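Local coordinates for kinesin-like protein KIF19 (Mus musculus, PDB 5GSZ) that uses ATP to move toward microtubule plus ends and depolymerizes microtubules at ciliary tips, regulating the length of motile cilia, at residues L16-P20 with G107-T113; P20-E25 with S324-T328. All coordinates share one frame; numbering follows the deposited sequence.

How the interactions relate
Both interactions lie inside the kinesin motor domain; their segments alternate along the chain and share Pro20, and strand 12-18 is followed by helix 23-27. Interaction 1 is buried and sets the strand's end against the P-loop; its chemistry is arginine to oxygen and aromatic to adenine. Interaction 2, centred about 11 Å away and farther from the middle of the chain, is only partly buried and joins the next turn to the loop after strand 315-323 through a carboxylate, a serine and small apolar groups. Both touch ADP, whose phosphates lie in the P-loop and whose adenine lies between Tyr112 and Pro20. A salt bridge from Arg19 NH2 to Glu25 OE2, 2.6 Å, ties the two together.

Interaction 1 of 2, residues L16-P20 with G107-T113; sequences LRVRP and GCGKTYT. With MG (magnesium ion), chain C; ADP (adenosine-5'-diphosphate), chain B.
Arg19 and Gly109 bring the two backbones nearest, CA to CA 6.4 Å, where the end of strand 12-18 meets the P-loop (Walker A) that wraps the ADP phosphates. Gly109 N-caps helix 110-114, and backbone amides of the loop and the first helical turn point at the phosphates: Gly107 N meets ADP O3B, Lys110 N meets ADP O2B and Thr111 N meets ADP O1B at 2.7 Å, almost straight at 171°. Lys110 NZ, on a chain bent at its last two torsions, also bonds ADP O2B, which Lys110 N and Gly109 N grip as well. Arg19 runs extended alongside the loop, its NE making a weak bond to Gly107 O at 2.7 Å, while NH2 turns to Glu25. Arg17, with CG anti to the backbone N (chi1 -170°) and the chain extended, passes Thr113 in the opposite sense, so that NH1 donates to Thr113 OG1, which also bonds His322; NH2 is held by Gln77. Beside it, the edge of the Tyr112 ring meets Arg17 NH2, CE2 to NH2 3.4 Å, with guanidinium and ring 60° apart. One face of Tyr112 carries the adenine, ADP C4 lying 3.8 Å above the ring plane, and Pro20 CD closes the opposite face of the base 3.4 Å from ADP N1. An alanine in place of Tyr112 would strip one face of the adenine of its aromatic cover and probably let the base shift. Magnesium completes the site: Thr111 OG1, itself bonded to Asp250, binds the metal at 2.1 Å, alongside ADP O1B and four waters.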
ATOM      1  N   LEU A  16       4.412   8.761   6.909  1.00 51.13           N
ATOM      2  CA  LEU A  16       3.314   9.657   6.552  1.00 48.42           C
ATOM      3  C   LEU A  16       3.775  10.642   5.494  1.00 50.30           C
ATOM      4  O   LEU A  16       4.805  11.305   5.667  1.00 52.55           O
ATOM      5  CB  LEU A  16       2.739  10.420   7.752  1.00 47.91           C
ATOM      6  CG  LEU A  16       1.397  11.009   7.266  1.00 54.85           C
ATOM      7  CD1 LEU A  16       0.224  10.657   8.187  1.00 51.91           C
ATOM      8  CD2 LEU A  16       1.455  12.513   6.986  1.00 48.46           C
ATOM      9  N   ARG A  17       2.999  10.741   4.408  1.00 45.61           N
ATOM     10  CA  ARG A  17       3.266  11.660   3.309  1.00 46.29           C
ATOM     11  C   ARG A  17       2.171  12.711   3.222  1.00 47.45           C
ATOM     12  O   ARG A  17       0.990  12.374   3.093  1.00 45.94           O
ATOM     13  CB  ARG A  17       3.363  10.926   1.978  1.00 46.59           C
ATOM     14  CG  ARG A  17       3.881  11.790   0.846  1.00 44.62           C
ATOM     15  CD  ARG A  17       4.185  10.924  -0.333  1.00 38.22           C
ATOM     16  NE  ARG A  17       4.887  11.637  -1.369  1.00 37.28           N
ATOM     17  CZ  ARG A  17       5.281  11.075  -2.498  1.00 42.06           C
ATOM     18  NH1 ARG A  17       5.013   9.799  -2.715  1.00 41.40           N
ATOM     19  NH2 ARG A  17       5.927  11.784  -3.413  1.00 43.63           N
ATOM     20  N   VAL A  18       2.575  13.980   3.258  1.00 48.83           N
ATOM     21  CA  VAL A  18       1.688  15.111   3.009  1.00 45.70           C
ATOM     22  C   VAL A  18       1.851  15.540   1.559  1.00 47.37           C
ATOM     23  O   VAL A  18       2.952  15.919   1.133  1.00 50.13           O
ATOM     24  CB  VAL A  18       2.000  16.275   3.956  1.00 49.16           C
ATOM     25  CG1 VAL A  18       0.873  17.284   3.899  1.00 49.52           C
ATOM     26  CG2 VAL A  18       2.256  15.764   5.385  1.00 45.33           C
ATOM     27  N   ARG A  19       0.781  15.477   0.791  1.00 43.08           N
ATOM     28  CA  ARG A  19       0.909  15.982  -0.564  1.00 45.62           C
ATOM     29  C   ARG A  19       0.794  17.498  -0.534  1.00 46.81           C
ATOM     30  O   ARG A  19       0.261  18.060   0.417  1.00 50.03           O
ATOM     31  CB  ARG A  19      -0.157  15.380  -1.467  1.00 40.68           C
ATOM     32  CG  ARG A  19      -1.563  15.705  -1.043  1.00 38.09           C
ATOM     33  CD  ARG A  19      -2.523  15.285  -2.132  1.00 40.53           C
ATOM     34  NE  ARG A  19      -3.919  15.590  -1.834  1.00 44.56           N
ATOM     35  CZ  ARG A  19      -4.426  16.826  -1.781  1.00 47.93           C
ATOM     36  NH1 ARG A  19      -3.640  17.880  -1.964  1.00 44.23           N
ATOM     37  NH2 ARG A  19      -5.717  17.016  -1.530  1.00 45.34           N
ATOM     38  N   PRO A  20       1.305  18.193  -1.542  1.00 45.52           N
ATOM     39  CA  PRO A  20       1.055  19.635  -1.623  1.00 41.01           C
ATOM     40  C   PRO A  20      -0.436  19.929  -1.667  1.00 38.46           C
ATOM     41  O   PRO A  20      -1.240  19.122  -2.135  1.00 37.92           O
ATOM     42  CB  PRO A  20       1.734  20.045  -2.934  1.00 41.60           C
ATOM     43  CG  PRO A  20       2.730  18.959  -3.188  1.00 47.26           C
ATOM     44  CD  PRO A  20       2.148  17.708  -2.644  1.00 44.20           C
ATOM     45  N   GLY A 107      -7.616  10.863  -3.199  1.00 46.97           N
ATOM     46  CA  GLY A 107      -7.079  12.144  -3.606  1.00 41.01           C
ATOM     47  C   GLY A 107      -5.891  12.642  -2.815  1.00 44.65           C
ATOM     48  O   GLY A 107      -5.383  13.744  -3.130  1.00 43.32           O
ATOM     49  N   CYS A 108      -5.416  11.864  -1.821  1.00 40.46           N
ATOM     50  CA  CYS A 108      -4.311  12.235  -0.931  1.00 36.94           C
ATOM     51  C   CYS A 108      -2.944  11.740  -1.390  1.00 39.74           C
ATOM     52  O   CYS A 108      -1.937  12.096  -0.761  1.00 37.74           O
ATOM     53  CB  CYS A 108      -4.528  11.689   0.485  1.00 38.47           C
ATOM     54  SG  CYS A 108      -5.867  12.384   1.419  1.00 45.25           S
ATOM     55  N   GLY A 109      -2.870  10.884  -2.412  1.00 38.22           N
ATOM     56  CA  GLY A 109      -1.559  10.526  -2.917  1.00 38.26           C
ATOM     57  C   GLY A 109      -1.231   9.078  -3.212  1.00 39.57           C
ATOM     58  O   GLY A 109      -0.191   8.826  -3.814  1.00 42.15           O
ATOM     59  N   LYS A 110      -2.102   8.132  -2.853  1.00 39.85           N
ATOM     60  CA  LYS A 110      -1.765   6.709  -2.931  1.00 38.13           C
ATOM     61  C   LYS A 110      -1.225   6.303  -4.309  1.00 37.60           C
ATOM     62  O   LYS A 110      -0.079   5.853  -4.434  1.00 34.70           O
ATOM     63  CB  LYS A 110      -2.989   5.878  -2.538  1.00 38.27           C
ATOM     64  CG  LYS A 110      -3.382   6.047  -1.067  1.00 42.15           C
ATOM     65  CD  LYS A 110      -4.509   5.117  -0.663  1.00 39.47           C
ATOM     66  CE  LYS A 110      -5.707   5.242  -1.600  1.00 41.12           C
ATOM     67  NZ  LYS A 110      -6.347   6.588  -1.632  1.00 38.07           N
ATOM     68  N   THR A 111      -2.033   6.453  -5.365  1.00 37.03           N
ATOM     69  CA  THR A 111      -1.559   6.043  -6.685  1.00 34.69           C
ATOM     70  C   THR A 111      -0.315   6.826  -7.111  1.00 38.77           C
ATOM     71  O   THR A 111       0.560   6.278  -7.783  1.00 37.51           O
ATOM     72  CB  THR A 111      -2.681   6.185  -7.717  1.00 35.65           C
ATOM     73  OG1 THR A 111      -3.846   5.490  -7.268  1.00 38.06           O
ATOM     74  CG2 THR A 111      -2.275   5.591  -9.043  1.00 37.42           C
ATOM     75  N   TYR A 112      -0.187   8.089  -6.697  1.00 36.38           N
ATOM     76  CA  TYR A 112       1.021   8.837  -7.024  1.00 35.27           C
ATOM     77  C   TYR A 112       2.256   8.228  -6.358  1.00 39.36           C
ATOM     78  O   TYR A 112       3.304   8.085  -6.999  1.00 39.66           O
ATOM     79  CB  TYR A 112       0.860  10.311  -6.633  1.00 37.77           C
ATOM     80  CG  TYR A 112       2.071  11.172  -6.945  1.00 38.43           C
ATOM     81  CD1 TYR A 112       2.238  11.742  -8.203  1.00 39.52           C
ATOM     82  CD2 TYR A 112       3.059  11.399  -5.986  1.00 40.49           C
ATOM     83  CE1 TYR A 112       3.344  12.532  -8.497  1.00 39.00           C
ATOM     84  CE2 TYR A 112       4.168  12.178  -6.271  1.00 42.99           C
ATOM     85  CZ  TYR A 112       4.301  12.742  -7.535  1.00 42.20           C
ATOM     86  OH  TYR A 112       5.392  13.516  -7.828  1.00 43.27           O
ATOM     87  N   THR A 113       2.159   7.894  -5.062  1.00 37.89           N
ATOM     88  CA  THR A 113       3.277   7.264  -4.361  1.00 36.82           C
ATOM     89  C   THR A 113       3.658   5.922  -4.983  1.00 40.44           C
ATOM     90  O   THR A 113       4.849   5.635  -5.139  1.00 38.70           O
ATOM     91  CB  THR A 113       2.948   7.069  -2.879  1.00 40.77           C
ATOM     92  OG1 THR A 113       3.093   8.307  -2.183  1.00 43.62           O
ATOM     93  CG2 THR A 113       3.884   6.023  -2.231  1.00 38.18           C
TER
HETATM   94 MG    MG C 402      -5.809   5.901  -6.513  1.00 35.50          MG
HETATM   95  PB  ADP B 401      -5.237   8.579  -4.479  1.00 40.77           P
HETATM   96  O1B ADP B 401      -4.473   7.577  -5.315  1.00 39.98           O
HETATM   97  O2B ADP B 401      -4.922   8.410  -3.012  1.00 39.31           O
HETATM   98  O3B ADP B 401      -6.688   8.724  -4.851  1.00 40.17           O
HETATM   99  PA  ADP B 401      -3.902  10.228  -6.311  1.00 38.65           P
HETATM  100  O1A ADP B 401      -2.419  10.147  -6.118  1.00 36.55           O
HETATM  101  O2A ADP B 401      -4.618   9.357  -7.311  1.00 39.03           O
HETATM  102  O3A ADP B 401      -4.639  10.026  -4.880  1.00 43.22           O
HETATM  103  O5' ADP B 401      -4.337  11.704  -6.765  1.00 49.43           O
HETATM  104  C5' ADP B 401      -3.784  12.899  -6.241  1.00 45.96           C
HETATM  105  C4' ADP B 401      -3.579  13.839  -7.410  1.00 41.42           C
HETATM  106  O4' ADP B 401      -2.563  14.752  -7.016  1.00 43.84           O
HETATM  107  C3' ADP B 401      -3.000  13.058  -8.559  1.00 42.03           C
HETATM  108  O3' ADP B 401      -3.264  13.830  -9.732  1.00 50.56           O
HETATM  109  C2' ADP B 401      -1.517  13.021  -8.258  1.00 41.22           C
HETATM  110  O2' ADP B 401      -0.748  13.047  -9.468  1.00 47.30           O
HETATM  111  C1' ADP B 401      -1.284  14.299  -7.459  1.00 43.25           C
HETATM  112  N9  ADP B 401      -0.420  14.072  -6.274  1.00 42.83           N
HETATM  113  C8  ADP B 401      -0.678  13.245  -5.237  1.00 43.79           C
HETATM  114  N7  ADP B 401       0.309  13.272  -4.300  1.00 42.52           N
HETATM  115  C5  ADP B 401       1.231  14.140  -4.751  1.00 38.65           C
HETATM  116  C6  ADP B 401       2.528  14.623  -4.264  1.00 39.40           C
HETATM  117  N6  ADP B 401       3.031  14.182  -3.083  1.00 44.66           N
HETATM  118  N1  ADP B 401       3.182  15.517  -5.036  1.00 41.33           N
HETATM  119  C2  ADP B 401       2.676  15.963  -6.197  1.00 41.54           C
HETATM  120  N3  ADP B 401       1.506  15.549  -6.711  1.00 42.11           N
HETATM  121  C4  ADP B 401       0.752  14.659  -6.043  1.00 40.16           C
HETATM  122  O   HOH W   1      -5.496   4.672  -4.700  1.00 40.31           O
HETATM  123  O   HOH W   2      -5.838   7.383  -7.744  1.00 36.61           O
HETATM  124  O   HOH W   3      -7.738   6.982  -5.705  1.00 37.69           O
HETATM  125  O   HOH W   4      -6.462   4.834  -8.166  1.00 42.69           O

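Interaction 2 of 2, residues P20-E25 with S324-T328. With ADP (adenosine-5'-diphosphate), chain B.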
ATOM      1  N   PRO A  20       1.305  18.193  -1.542  1.00 45.52           N
ATOM      2  CA  PRO A  20       1.055  19.635  -1.623  1.00 41.01           C
ATOM      3  C   PRO A  20      -0.436  19.929  -1.667  1.00 38.46           C
ATOM      4  O   PRO A  20      -1.240  19.122  -2.135  1.00 37.92           O
ATOM      5  CB  PRO A  20       1.734  20.045  -2.934  1.00 41.60           C
ATOM      6  CG  PRO A  20       2.730  18.959  -3.188  1.00 47.26           C
ATOM      7  CD  PRO A  20       2.148  17.708  -2.644  1.00 44.20           C
ATOM      8  N   ILE A  21      -0.797  21.127  -1.193  1.00 39.99           N
ATOM      9  CA  ILE A  21      -2.181  21.580  -1.293  1.00 39.38           C
ATOM     10  C   ILE A  21      -2.577  21.784  -2.757  1.00 40.91           C
ATOM     11  O   ILE A  21      -1.748  22.107  -3.619  1.00 49.31           O
ATOM     12  CB  ILE A  21      -2.397  22.856  -0.458  1.00 38.72           C
ATOM     13  CG1 ILE A  21      -3.899  23.167  -0.371  1.00 40.46           C
ATOM     14  CG2 ILE A  21      -1.599  24.023  -1.037  1.00 36.89           C
ATOM     15  CD1 ILE A  21      -4.290  23.963   0.819  1.00 38.93           C
ATOM     16  N   SER A  22      -3.850  21.566  -3.052  1.00 40.14           N
ATOM     17  CA  SER A  22      -4.336  21.600  -4.422  1.00 45.12           C
ATOM     18  C   SER A  22      -5.104  22.889  -4.688  1.00 49.23           C
ATOM     19  O   SER A  22      -5.681  23.491  -3.779  1.00 46.01           O
ATOM     20  CB  SER A  22      -5.236  20.401  -4.731  1.00 41.69           C
ATOM     21  OG  SER A  22      -6.499  20.528  -4.099  1.00 45.95           O
ATOM     22  N   VAL A  23      -5.094  23.307  -5.957  1.00 47.09           N
ATOM     23  CA  VAL A  23      -5.858  24.480  -6.367  1.00 47.17           C
ATOM     24  C   VAL A  23      -7.310  24.347  -5.932  1.00 46.98           C
ATOM     25  O   VAL A  23      -7.866  25.253  -5.306  1.00 50.63           O
ATOM     26  CB  VAL A  23      -5.742  24.695  -7.887  1.00 48.69           C
ATOM     27  CG1 VAL A  23      -6.723  25.761  -8.343  1.00 50.82           C
ATOM     28  CG2 VAL A  23      -4.326  25.080  -8.261  1.00 43.37           C
ATOM     29  N   ALA A  24      -7.936  23.203  -6.228  1.00 49.00           N
ATOM     30  CA  ALA A  24      -9.336  22.997  -5.848  1.00 49.97           C
ATOM     31  C   ALA A  24      -9.568  23.211  -4.357  1.00 49.10           C
ATOM     32  O   ALA A  24     -10.649  23.661  -3.958  1.00 53.80           O
ATOM     33  CB  ALA A  24      -9.794  21.597  -6.246  1.00 45.08           C
ATOM     34  N   GLU A  25      -8.567  22.915  -3.525  1.00 43.73           N
ATOM     35  CA  GLU A  25      -8.684  23.191  -2.099  1.00 45.63           C
ATOM     36  C   GLU A  25      -8.572  24.685  -1.807  1.00 46.78           C
ATOM     37  O   GLU A  25      -9.248  25.195  -0.911  1.00 47.61           O
ATOM     38  CB  GLU A  25      -7.629  22.385  -1.320  1.00 44.51           C
ATOM     39  CG  GLU A  25      -7.920  20.864  -1.263  1.00 44.86           C
ATOM     40  CD  GLU A  25      -6.724  19.986  -0.821  1.00 48.69           C
ATOM     41  OE1 GLU A  25      -5.545  20.388  -1.024  1.00 41.83           O
ATOM     42  OE2 GLU A  25      -6.978  18.884  -0.248  1.00 44.36           O
ATOM     43  N   SER A 324      -3.969  15.102   2.912  1.00 41.86           N
ATOM     44  CA  SER A 324      -3.968  16.464   2.416  1.00 41.18           C
ATOM     45  C   SER A 324      -3.517  17.419   3.523  1.00 42.53           C
ATOM     46  O   SER A 324      -3.783  17.182   4.708  1.00 46.02           O
ATOM     47  CB  SER A 324      -5.358  16.852   1.934  1.00 40.75           C
ATOM     48  OG  SER A 324      -5.410  18.214   1.567  1.00 42.33           O
ATOM     49  N   PRO A 325      -2.810  18.491   3.177  1.00 46.11           N
ATOM     50  CA  PRO A 325      -2.491  19.521   4.178  1.00 42.32           C
ATOM     51  C   PRO A 325      -3.595  20.547   4.341  1.00 42.34           C
ATOM     52  O   PRO A 325      -3.434  21.485   5.128  1.00 49.52           O
ATOM     53  CB  PRO A 325      -1.221  20.168   3.608  1.00 43.78           C
ATOM     54  CG  PRO A 325      -1.356  20.007   2.103  1.00 38.26           C
ATOM     55  CD  PRO A 325      -2.237  18.799   1.849  1.00 41.02           C
ATOM     56  N   ALA A 326      -4.703  20.356   3.627  1.00 37.99           N
ATOM     57  CA  ALA A 326      -5.769  21.338   3.547  1.00 39.86           C
ATOM     58  C   ALA A 326      -6.676  21.323   4.776  1.00 49.42           C
ATOM     59  O   ALA A 326      -7.079  20.257   5.271  1.00 44.97           O
ATOM     60  CB  ALA A 326      -6.608  21.080   2.301  1.00 40.54           C
ATOM     61  N   SER A 327      -7.032  22.531   5.234  1.00 49.41           N
ATOM     62  CA  SER A 327      -8.030  22.679   6.289  1.00 45.17           C
ATOM     63  C   SER A 327      -9.354  22.017   5.916  1.00 44.42           C
ATOM     64  O   SER A 327     -10.002  21.411   6.776  1.00 50.67           O
ATOM     65  CB  SER A 327      -8.249  24.160   6.612  1.00 53.06           C
ATOM     66  OG  SER A 327      -8.934  24.842   5.565  1.00 50.16           O
ATOM     67  N   THR A 328      -9.782  22.106   4.651  1.00 39.80           N
ATOM     68  CA  THR A 328     -11.047  21.446   4.324  1.00 45.39           C
ATOM     69  C   THR A 328     -10.989  19.922   4.471  1.00 45.55           C
ATOM     70  O   THR A 328     -12.015  19.269   4.278  1.00 40.98           O
ATOM     71  CB  THR A 328     -11.515  21.786   2.904  1.00 38.82           C
ATOM     72  OG1 THR A 328     -10.507  21.417   1.963  1.00 47.14           O
ATOM     73  CG2 THR A 328     -11.768  23.248   2.780  1.00 51.22           C
TER
HETATM   74  PB  ADP B 401      -5.237   8.579  -4.479  1.00 40.77           P
HETATM   75  O1B ADP B 401      -4.473   7.577  -5.315  1.00 39.98           O
HETATM   76  O2B ADP B 401      -4.922   8.410  -3.012  1.00 39.31           O
HETATM   77  O3B ADP B 401      -6.688   8.724  -4.851  1.00 40.17           O
HETATM   78  PA  ADP B 401      -3.902  10.228  -6.311  1.00 38.65           P
HETATM   79  O1A ADP B 401      -2.419  10.147  -6.118  1.00 36.55           O
HETATM   80  O2A ADP B 401      -4.618   9.357  -7.311  1.00 39.03           O
HETATM   81  O3A ADP B 401      -4.639  10.026  -4.880  1.00 43.22           O
HETATM   82  O5' ADP B 401      -4.337  11.704  -6.765  1.00 49.43           O
HETATM   83  C5' ADP B 401      -3.784  12.899  -6.241  1.00 45.96           C
HETATM   84  C4' ADP B 401      -3.579  13.839  -7.410  1.00 41.42           C
HETATM   85  O4' ADP B 401      -2.563  14.752  -7.016  1.00 43.84           O
HETATM   86  C3' ADP B 401      -3.000  13.058  -8.559  1.00 42.03           C
HETATM   87  O3' ADP B 401      -3.264  13.830  -9.732  1.00 50.56           O
HETATM   88  C2' ADP B 401      -1.517  13.021  -8.258  1.00 41.22           C
HETATM   89  O2' ADP B 401      -0.748  13.047  -9.468  1.00 47.30           O
HETATM   90  C1' ADP B 401      -1.284  14.299  -7.459  1.00 43.25           C
HETATM   91  N9  ADP B 401      -0.420  14.072  -6.274  1.00 42.83           N
HETATM   92  C8  ADP B 401      -0.678  13.245  -5.237  1.00 43.79           C
HETATM   93  N7  ADP B 401       0.309  13.272  -4.300  1.00 42.52           N
HETATM   94  C5  ADP B 401       1.231  14.140  -4.751  1.00 38.65           C
HETATM   95  C6  ADP B 401       2.528  14.623  -4.264  1.00 39.40           C
HETATM   96  N6  ADP B 401       3.031  14.182  -3.083  1.00 44.66           N
HETATM   97  N1  ADP B 401       3.182  15.517  -5.036  1.00 41.33           N
HETATM   98  C2  ADP B 401       2.676  15.963  -6.197  1.00 41.54           C
HETATM   99  N3  ADP B 401       1.506  15.549  -6.711  1.00 42.11           N
HETATM  100  C4  ADP B 401       0.752  14.659  -6.043  1.00 40.16           C
HETATM  101  O   HOH W   5      -9.883  18.866   1.109  1.00 36.96           O
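Glu25 and Ser324 supply the polar bond of the contact, Ser324 OG donating to Glu25 OE2 at 2.5 Å. Ser324 OG also accepts from Ala326 N at 3.1 Å, an ST turn that fixes its rotation and folds the loop round it. The extended Glu25 chain serves its own helix too. Ser22 N reaches the anti side of Glu25 OE1 at 2.9 Å, 26° out of the carboxylate plane, and Glu25 N bonds back to Ser22 OG, a capping box at the N-terminus of helix 23-27. With Arg19 as a further partner the carboxylate is gripped from several directions, which would probably favour its charged form. A water donates to Glu25 OE2 and lies 2.8 Å from Thr328 OG1.

The methyl of Ala326 makes a van der Waals contact with the carboxylate, CB 3.3 Å from Glu25 CD. Apolar contacts centre on Ile21: its CG1 branch, anti to the backbone N (chi1 -170°), carries CD1 to 4.0 Å from Ala326 CB. Pro325 sets its ring carbon CG against the backbone of Ile21, 3.5 Å from N, and meets Ile21 CB as well.

In the fold, the loop leaving strand 315-323 toward helix 330-340 thus packs against the turn that joins strand 12-18 to helix 23-27. Strands 12-18 and 315-323 are neighbours in the central sheet, and Ser333 of helix 330-340 bonds Ser324 O.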